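PDB 3DBX: CD1-2 antigen, which probably presents lipid antigens at the cell surface, as an avian member of the MHC class I-like CD1 family with an acyl-chain-binding groove. Local coordinates for residues 19-24 with 93-98; 124-129 with 138-143; 221-226 with 253-258. One frame throughout, in Å; residues are numbered along the deposited sequence.

In the fold
The three contacts follow one another along the chain, in two parts of the CD1 architecture. Contacts 1 and 2 belong to the antiparallel sheet that floors the MHC-like groove: contact 1 joins strands 12-21 and 97-107, and contact 2 lies beyond strand 113-121, where strand 124-130 meets the connection from edge strand 135-138 into helix 143-154. Their centres are about 18 Å apart. Glu121 of strand 113-121 forms salt bridges with both Arg97 and Arg140. Contact 3, centred about 43 Å from contact 2 and 49 Å from contact 1, bridges the two sheets in the core of the immunoglobulin C1-set domain. Contacts 1 and 2 belong to the platform that, as in other CD1 proteins, probably holds lipid.

Contact 1: 19-24 with 93-98; sequences LLLGNV and LDYPRV. With NAG (2-acetamido-2-deoxy-beta-D-glucopyranose), chain C.
Leu21 and Arg97 form an antiparallel hydrogen-bonded pair at the point where strands 12-21 and 97-107 part. Leu21 N donates to Arg97 O at 2.8 Å, almost in line with the carbonyl, whereas Arg97 N reaches Leu21 O at 3.1 Å from a direction tilted off that carbonyl's plane. Beyond them, Leu20 and Val98 make the adjoining non-hydrogen-bonded pair. Leu21 O also receives a CA-H...O contact from Pro96 CA at 3.2 Å; the peptide bond before Pro96 is cis.

Apolar contacts lie on both faces of the sheet. On the Leu20 face, CD1 of Leu20 meets CG2 of Val98 at 3.7 Å, the two side chains crossing obliquely, and the same methyl lies loosely against Pro96 CB. On the Leu21 face, CB of Leu21 packs on CE1 of Tyr95 at 3.9 Å.

Tyr95 gives the largest area to the contact. With its CG anti to the carbonyl carbon (chi1 -60°), the ring swings toward the 22-24 turn. Val24 CA makes a CH-pi contact over one face, 4.3 Å from the ring centroid, while Leu21 O sits at the edge. The ring thus lies beside the backbone that carries the glycan: CB of Asn23 points away from 93-98, and ND2 is bonded covalently to C1 of the N-acetylglucosamine, an N-linked site.

Helix 77-89 lies over the Leu21 face: Tyr95 OH is hydrogen-bonded to ND1 of His85, which also touches Leu21, and Thr88 touches Arg97, whose NH1 forms a salt bridge with Glu121. The side chain of Leu19 packs on Ile77 and Met84 of that helix and is about 8 Å from a bound palmitic acid, consistent with a place beside the groove; strand 27-35 continues the sheet beyond 12-21.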
# COMPACT_ATOMS: atom_id res chain seq x y z
N LEU A 19 -15.44 3.63 4.18
CA LEU A 19 -16.72 4.31 4.23
C LEU A 19 -16.58 5.35 5.33
O LEU A 19 -16.56 4.99 6.50
CB LEU A 19 -17.83 3.30 4.56
CG LEU A 19 -18.35 2.40 3.43
CD1 LEU A 19 -17.21 1.54 2.85
CD2 LEU A 19 -19.48 1.52 3.87
N LEU A 20 -16.41 6.60 4.94
CA LEU A 20 -16.31 7.72 5.87
C LEU A 20 -17.67 8.37 5.98
O LEU A 20 -18.15 9.05 5.05
CB LEU A 20 -15.25 8.74 5.45
CG LEU A 20 -15.22 10.10 6.17
CD1 LEU A 20 -15.32 10.03 7.73
CD2 LEU A 20 -13.98 10.88 5.74
N LEU A 21 -18.28 8.15 7.13
CA LEU A 21 -19.62 8.58 7.39
C LEU A 21 -19.55 9.93 8.14
O LEU A 21 -19.53 9.97 9.36
CB LEU A 21 -20.34 7.50 8.20
CG LEU A 21 -21.02 6.32 7.48
CD1 LEU A 21 -20.24 5.74 6.33
CD2 LEU A 21 -21.44 5.22 8.48
N GLY A 22 -19.50 11.00 7.35
CA GLY A 22 -19.40 12.38 7.84
C GLY A 22 -20.50 12.82 8.78
O GLY A 22 -20.25 12.99 9.96
N ASN A 23 -21.69 13.05 8.23
CA ASN A 23 -22.92 13.28 9.02
C ASN A 23 -24.01 12.32 8.54
O ASN A 23 -23.75 11.40 7.76
CB ASN A 23 -23.38 14.75 8.95
CG ASN A 23 -23.41 15.31 7.53
OD1 ASN A 23 -23.51 14.56 6.56
ND2 ASN A 23 -23.33 16.64 7.41
N VAL A 24 -25.24 12.54 8.98
CA VAL A 24 -26.34 11.65 8.59
C VAL A 24 -26.53 11.56 7.04
O VAL A 24 -26.67 10.47 6.49
CB VAL A 24 -27.63 11.99 9.37
CG1 VAL A 24 -28.12 13.39 9.05
CG2 VAL A 24 -28.70 10.94 9.14
N LEU A 93 -24.20 5.61 18.50
CA LEU A 93 -22.91 6.26 18.25
C LEU A 93 -23.08 7.52 17.41
O LEU A 93 -24.07 7.68 16.70
CB LEU A 93 -21.91 5.30 17.58
CG LEU A 93 -21.54 4.00 18.31
CD1 LEU A 93 -20.52 3.22 17.52
CD2 LEU A 93 -21.05 4.24 19.74
N ASP A 94 -22.11 8.42 17.51
CA ASP A 94 -22.19 9.71 16.83
C ASP A 94 -21.19 9.81 15.66
O ASP A 94 -20.10 9.27 15.75
CB ASP A 94 -21.93 10.84 17.83
CG ASP A 94 -20.72 10.56 18.72
OD1 ASP A 94 -19.58 10.76 18.26
OD2 ASP A 94 -20.91 10.16 19.89
N TYR A 95 -21.58 10.53 14.61
CA TYR A 95 -20.71 10.89 13.47
C TYR A 95 -19.60 11.90 13.87
O TYR A 95 -19.78 12.66 14.82
CB TYR A 95 -21.56 11.47 12.33
CG TYR A 95 -22.64 10.53 11.77
CD1 TYR A 95 -22.41 9.77 10.62
CD2 TYR A 95 -23.87 10.42 12.39
CE1 TYR A 95 -23.41 8.92 10.10
CE2 TYR A 95 -24.87 9.57 11.89
CZ TYR A 95 -24.62 8.82 10.74
OH TYR A 95 -25.62 8.00 10.26
N PRO A 96 -18.45 11.92 13.14
CA PRO A 96 -18.06 11.04 12.02
C PRO A 96 -17.69 9.65 12.52
O PRO A 96 -17.28 9.47 13.67
CB PRO A 96 -16.81 11.73 11.42
CG PRO A 96 -16.72 13.11 12.12
CD PRO A 96 -17.41 12.92 13.43
N ARG A 97 -17.89 8.68 11.65
CA ARG A 97 -17.45 7.32 11.87
C ARG A 97 -16.72 6.89 10.60
O ARG A 97 -17.16 7.21 9.50
CB ARG A 97 -18.65 6.40 12.11
CG ARG A 97 -19.21 6.45 13.50
CD ARG A 97 -18.27 5.81 14.50
NE ARG A 97 -18.57 6.31 15.84
CZ ARG A 97 -17.84 6.04 16.92
NH1 ARG A 97 -16.75 5.29 16.83
NH2 ARG A 97 -18.19 6.56 18.07
N VAL A 98 -15.58 6.23 10.74
CA VAL A 98 -14.91 5.64 9.58
C VAL A 98 -14.95 4.12 9.67
O VAL A 98 -14.39 3.53 10.60
CB VAL A 98 -13.43 6.08 9.42
CG1 VAL A 98 -12.89 5.63 8.05
CG2 VAL A 98 -13.26 7.56 9.57
C1 NAG C . -23.17 17.09 6.04
C2 NAG C . -23.96 18.40 6.17
C3 NAG C . -23.83 19.18 4.87
C4 NAG C . -22.35 19.45 4.61
C5 NAG C . -21.58 18.13 4.48
C6 NAG C . -20.09 18.44 4.24
C7 NAG C . -25.90 18.50 7.68
C8 NAG C . -26.34 19.93 7.88
N2 NAG C . -25.36 18.17 6.50
O3 NAG C . -24.51 20.41 4.90
O4 NAG C . -22.24 20.26 3.45
O5 NAG C . -21.80 17.28 5.62
O6 NAG C . -19.20 17.55 4.87
O7 NAG C . -26.06 17.69 8.60

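Contact 2: 124-129 with 138-143; sequences RDLVTY and PQRSTL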
# COMPACT_ATOMS: atom_id res chain seq x y z
N ARG A 124 -9.28 0.24 13.95
CA ARG A 124 -8.97 -0.96 14.72
C ARG A 124 -9.94 -2.04 14.25
O ARG A 124 -11.00 -1.71 13.73
CB ARG A 124 -9.21 -0.70 16.22
CG ARG A 124 -8.38 0.43 16.81
CD ARG A 124 -8.68 0.69 18.29
NE ARG A 124 -10.08 1.08 18.53
CZ ARG A 124 -10.89 0.51 19.42
NH1 ARG A 124 -10.47 -0.52 20.16
NH2 ARG A 124 -12.13 0.96 19.57
N ASP A 125 -9.60 -3.31 14.46
CA ASP A 125 -10.51 -4.42 14.11
C ASP A 125 -11.84 -4.27 14.81
O ASP A 125 -11.91 -3.75 15.93
CB ASP A 125 -9.91 -5.78 14.46
CG ASP A 125 -8.50 -5.97 13.93
OD1 ASP A 125 -8.08 -5.19 13.03
OD2 ASP A 125 -7.81 -6.90 14.41
N LEU A 126 -12.90 -4.71 14.13
CA LEU A 126 -14.27 -4.64 14.68
C LEU A 126 -14.98 -6.00 14.66
O LEU A 126 -15.43 -6.44 15.71
CB LEU A 126 -15.10 -3.56 13.97
CG LEU A 126 -16.57 -3.40 14.42
CD1 LEU A 126 -16.65 -2.94 15.86
CD2 LEU A 126 -17.34 -2.44 13.50
N VAL A 127 -15.11 -6.62 13.49
CA VAL A 127 -15.64 -8.01 13.35
C VAL A 127 -14.95 -8.79 12.22
O VAL A 127 -14.48 -8.19 11.24
CB VAL A 127 -17.20 -8.08 13.15
CG1 VAL A 127 -17.94 -7.60 14.38
CG2 VAL A 127 -17.66 -7.30 11.92
N THR A 128 -14.87 -10.11 12.34
CA THR A 128 -14.31 -10.92 11.24
C THR A 128 -15.24 -12.06 10.80
O THR A 128 -16.03 -12.55 11.59
CB THR A 128 -12.88 -11.45 11.55
OG1 THR A 128 -12.29 -11.97 10.35
CG2 THR A 128 -12.90 -12.53 12.62
N TYR A 129 -15.16 -12.45 9.53
CA TYR A 129 -16.00 -13.54 9.02
C TYR A 129 -15.27 -14.88 8.95
O TYR A 129 -14.29 -15.04 8.22
CB TYR A 129 -16.65 -13.17 7.68
CG TYR A 129 -17.50 -14.28 7.08
CD1 TYR A 129 -18.68 -14.70 7.71
CD2 TYR A 129 -17.13 -14.91 5.89
CE1 TYR A 129 -19.46 -15.72 7.17
CE2 TYR A 129 -17.92 -15.95 5.34
CZ TYR A 129 -19.08 -16.34 5.99
OH TYR A 129 -19.86 -17.35 5.47
N PRO A 138 -16.72 -11.36 16.75
CA PRO A 138 -16.33 -10.05 17.30
C PRO A 138 -14.83 -9.95 17.58
O PRO A 138 -14.23 -10.90 18.09
CB PRO A 138 -17.11 -9.98 18.62
CG PRO A 138 -18.15 -11.02 18.53
CD PRO A 138 -17.56 -12.11 17.70
N GLN A 139 -14.24 -8.80 17.23
CA GLN A 139 -12.80 -8.56 17.40
C GLN A 139 -12.49 -7.66 18.60
O GLN A 139 -11.37 -7.67 19.11
CB GLN A 139 -12.21 -7.94 16.14
CG GLN A 139 -12.33 -8.78 14.85
CD GLN A 139 -11.23 -9.82 14.70
OE1 GLN A 139 -10.98 -10.61 15.62
NE2 GLN A 139 -10.57 -9.83 13.55
N ARG A 140 -13.47 -6.87 19.03
CA ARG A 140 -13.36 -6.07 20.25
C ARG A 140 -14.53 -6.46 21.15
O ARG A 140 -15.40 -7.23 20.72
CB ARG A 140 -13.32 -4.57 19.95
CG ARG A 140 -14.57 -3.98 19.33
CD ARG A 140 -14.42 -2.50 19.04
NE ARG A 140 -13.63 -2.25 17.83
CZ ARG A 140 -13.70 -1.14 17.10
NH1 ARG A 140 -14.56 -0.18 17.42
NH2 ARG A 140 -12.94 -1.00 16.02
N SER A 141 -14.55 -5.97 22.39
CA SER A 141 -15.55 -6.43 23.36
C SER A 141 -16.68 -5.44 23.72
O SER A 141 -17.25 -5.54 24.81
CB SER A 141 -14.88 -7.01 24.62
OG SER A 141 -14.17 -6.03 25.35
N THR A 142 -17.03 -4.54 22.80
CA THR A 142 -18.12 -3.57 23.02
C THR A 142 -19.43 -3.83 22.22
O THR A 142 -19.54 -4.84 21.51
CB THR A 142 -17.63 -2.10 22.85
OG1 THR A 142 -18.62 -1.20 23.36
CG2 THR A 142 -17.31 -1.78 21.38
N LEU A 143 -20.40 -2.92 22.36
CA LEU A 143 -21.75 -3.05 21.76
C LEU A 143 -21.75 -3.06 20.23
O LEU A 143 -22.39 -3.92 19.63
CB LEU A 143 -22.67 -1.93 22.25
CG LEU A 143 -24.07 -1.79 21.62
CD1 LEU A 143 -25.09 -2.73 22.28
CD2 LEU A 143 -24.53 -0.35 21.74
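Arg140 reaches from the loop after strand 135-138 to the backbone of Arg124 and Asp125. Its CB points toward 124-129, CG lies between the backbone N and the carbonyl carbon (chi1 65°), and the chain runs extended before bending at chi3. CG and CD pass CD1 of Leu126, CD at 3.9 Å. NE then donates to Asp125 O at 3.0 Å, in the carbonyl plane. Past CZ, NH2 donates to the same oxygen at 2.9 Å from above that plane, so two nitrogens grip one acceptor side-on; NH2 adds a weak bond to Arg124 O. The guanidinium faces meet different groups: the CD1 methyl of Leu126 lies over one, and the Arg124 guanidinium stacks on the other, centres 4.0 Å apart and planes at 26°. Glu121, in a salt bridge with Arg140 NH1, probably offsets the closeness of the two positive charges.

Next to this arginine, Gln139 N donates to Leu126 O at 3.0 Å. CB of Gln139 lies against Asp125 CB (3.6 Å); beyond it the chain bends at chi2 and carries NE2 to Thr128 CB. Asp125 OD1 is hydrogen-bonded to an aromatic side chain of another protein chain.

Leu126 and Val127 both face Ile119 of strand 113-121, a classic beta bulge. Leu126 packs on Leu144 and Met148 of helix 143-154 and Arg140 on Ala145, tying the sheet to this helix.

Contact 3: 221-226 with 253-258; sequences VTWLRD and STLLVS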
# COMPACT_ATOMS: atom_id res chain seq x y z
N VAL A 221 18.31 -7.48 0.14
CA VAL A 221 19.50 -6.65 0.06
C VAL A 221 20.32 -6.95 1.30
O VAL A 221 19.82 -6.80 2.44
CB VAL A 221 19.14 -5.18 0.07
CG1 VAL A 221 20.41 -4.32 0.03
CG2 VAL A 221 18.20 -4.84 -1.11
N THR A 222 21.56 -7.42 1.10
CA THR A 222 22.43 -7.73 2.22
C THR A 222 23.77 -6.99 2.07
O THR A 222 24.13 -6.55 0.97
CB THR A 222 22.65 -9.25 2.41
OG1 THR A 222 23.23 -9.82 1.23
CG2 THR A 222 21.30 -9.98 2.69
N TRP A 223 24.46 -6.83 3.19
CA TRP A 223 25.78 -6.24 3.20
C TRP A 223 26.76 -7.34 3.32
O TRP A 223 26.50 -8.32 4.02
CB TRP A 223 25.90 -5.29 4.38
CG TRP A 223 25.19 -3.99 4.07
CD1 TRP A 223 23.89 -3.65 4.40
CD2 TRP A 223 25.73 -2.89 3.36
NE1 TRP A 223 23.62 -2.39 3.92
CE2 TRP A 223 24.73 -1.90 3.28
CE3 TRP A 223 26.98 -2.63 2.76
CZ2 TRP A 223 24.93 -0.69 2.64
CZ3 TRP A 223 27.18 -1.42 2.13
CH2 TRP A 223 26.17 -0.48 2.05
N LEU A 224 27.88 -7.21 2.63
CA LEU A 224 28.98 -8.17 2.78
C LEU A 224 30.19 -7.45 3.37
O LEU A 224 30.50 -6.32 2.96
CB LEU A 224 29.33 -8.81 1.43
CG LEU A 224 28.24 -9.52 0.61
CD1 LEU A 224 28.69 -9.59 -0.84
CD2 LEU A 224 27.97 -10.89 1.13
N ARG A 225 30.80 -8.07 4.38
CA ARG A 225 32.03 -7.57 5.01
C ARG A 225 33.11 -8.59 4.65
O ARG A 225 33.02 -9.77 5.02
CB ARG A 225 31.85 -7.43 6.53
CG ARG A 225 33.11 -7.11 7.31
CD ARG A 225 32.91 -7.19 8.84
NE ARG A 225 31.87 -6.28 9.33
CZ ARG A 225 30.78 -6.65 10.01
NH1 ARG A 225 30.57 -7.94 10.29
NH2 ARG A 225 29.89 -5.74 10.41
N ASP A 226 34.10 -8.13 3.88
CA ASP A 226 35.06 -9.00 3.18
C ASP A 226 34.48 -10.14 2.31
O ASP A 226 35.20 -11.05 1.92
CB ASP A 226 36.14 -9.47 4.14
CG ASP A 226 36.94 -8.29 4.66
OD1 ASP A 226 37.15 -7.34 3.83
OD2 ASP A 226 37.31 -8.26 5.88
N SER A 253 19.14 0.28 2.26
CA SER A 253 19.69 -0.50 3.37
C SER A 253 20.91 0.23 3.91
O SER A 253 21.60 0.86 3.14
CB SER A 253 20.09 -1.91 2.92
OG SER A 253 20.58 -2.64 4.06
N THR A 254 21.14 0.20 5.23
CA THR A 254 22.29 0.92 5.77
C THR A 254 23.03 0.08 6.77
O THR A 254 22.41 -0.76 7.46
CB THR A 254 21.92 2.28 6.46
OG1 THR A 254 21.20 2.04 7.66
CG2 THR A 254 21.13 3.22 5.54
N LEU A 255 24.35 0.32 6.86
CA LEU A 255 25.23 -0.38 7.79
C LEU A 255 26.13 0.64 8.47
O LEU A 255 26.86 1.37 7.79
CB LEU A 255 26.09 -1.40 7.06
CG LEU A 255 27.05 -2.27 7.91
CD1 LEU A 255 26.26 -3.15 8.86
CD2 LEU A 255 27.99 -3.10 7.05
N LEU A 256 26.09 0.70 9.80
CA LEU A 256 27.11 1.47 10.54
C LEU A 256 28.46 0.75 10.60
O LEU A 256 28.52 -0.43 10.95
CB LEU A 256 26.63 1.85 11.93
CG LEU A 256 25.46 2.83 11.95
CD1 LEU A 256 24.58 2.63 13.19
CD2 LEU A 256 25.97 4.26 11.91
N VAL A 257 29.53 1.45 10.24
CA VAL A 257 30.87 0.90 10.32
C VAL A 257 31.82 1.91 10.99
O VAL A 257 31.52 3.10 11.05
CB VAL A 257 31.40 0.50 8.92
CG1 VAL A 257 30.46 -0.51 8.25
CG2 VAL A 257 31.56 1.74 8.01
N SER A 258 32.95 1.42 11.50
CA SER A 258 34.02 2.29 11.99
C SER A 258 34.89 2.72 10.80
O SER A 258 35.14 1.92 9.90
CB SER A 258 34.88 1.54 13.01
OG SER A 258 34.42 1.76 14.33
O HOH W 1 29.41 -3.01 11.23
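The first torsion of Trp223 sets CG anti to the carbonyl carbon (chi1 -77°), beside its backbone N, and so places the indole between two sheets; chi2, near a right angle, turns a face of it to strand 253-257. CB of Leu255 lies over that face, 3.9 Å from the centroid of the five-membered ring and only 3° off the normal. This is a CH-pi contact of nearly vertical approach. Leu255 CG is anti to the backbone N, which lets CD2 come to 4.0 Å from Trp223 CB, the two side chains sliding past each other in opposite directions.

The edge of the indole is used differently. Ser253 OG lies near the ring plane and accepts a weak, bent hydrogen bond from Trp223 NE1 at 3.1 Å. CZ2 of the same ring approaches Ser253 O at 3.7 Å. Beside the serine, CG1 of Val221 touches Ser253 CB at 3.8 Å.

At the other end the link is indirect: a water accepts from Arg225 NH2 at 2.9 Å and donates to Leu256 O at 2.7 Å. Arg225 NE is bonded to Tyr265 OH.

Strands 221-225 and 253-257 run in roughly the same direction, 28° apart, with axes 7.9 Å from each other at closest approach. No backbone hydrogen bond joins the two segments; side chains and one water span the gap. Trp223 also rests on Leu207 and on Cys209, whose disulfide to Cys267 crosses the same sandwich, the tryptophan-on-disulfide core familiar from immunoglobulin domains. The contact is thus mostly apolar, and its buried indole N-H is met by a weak bond to Ser253 OG, which itself has a weak hydrogen bond with Ser237 O.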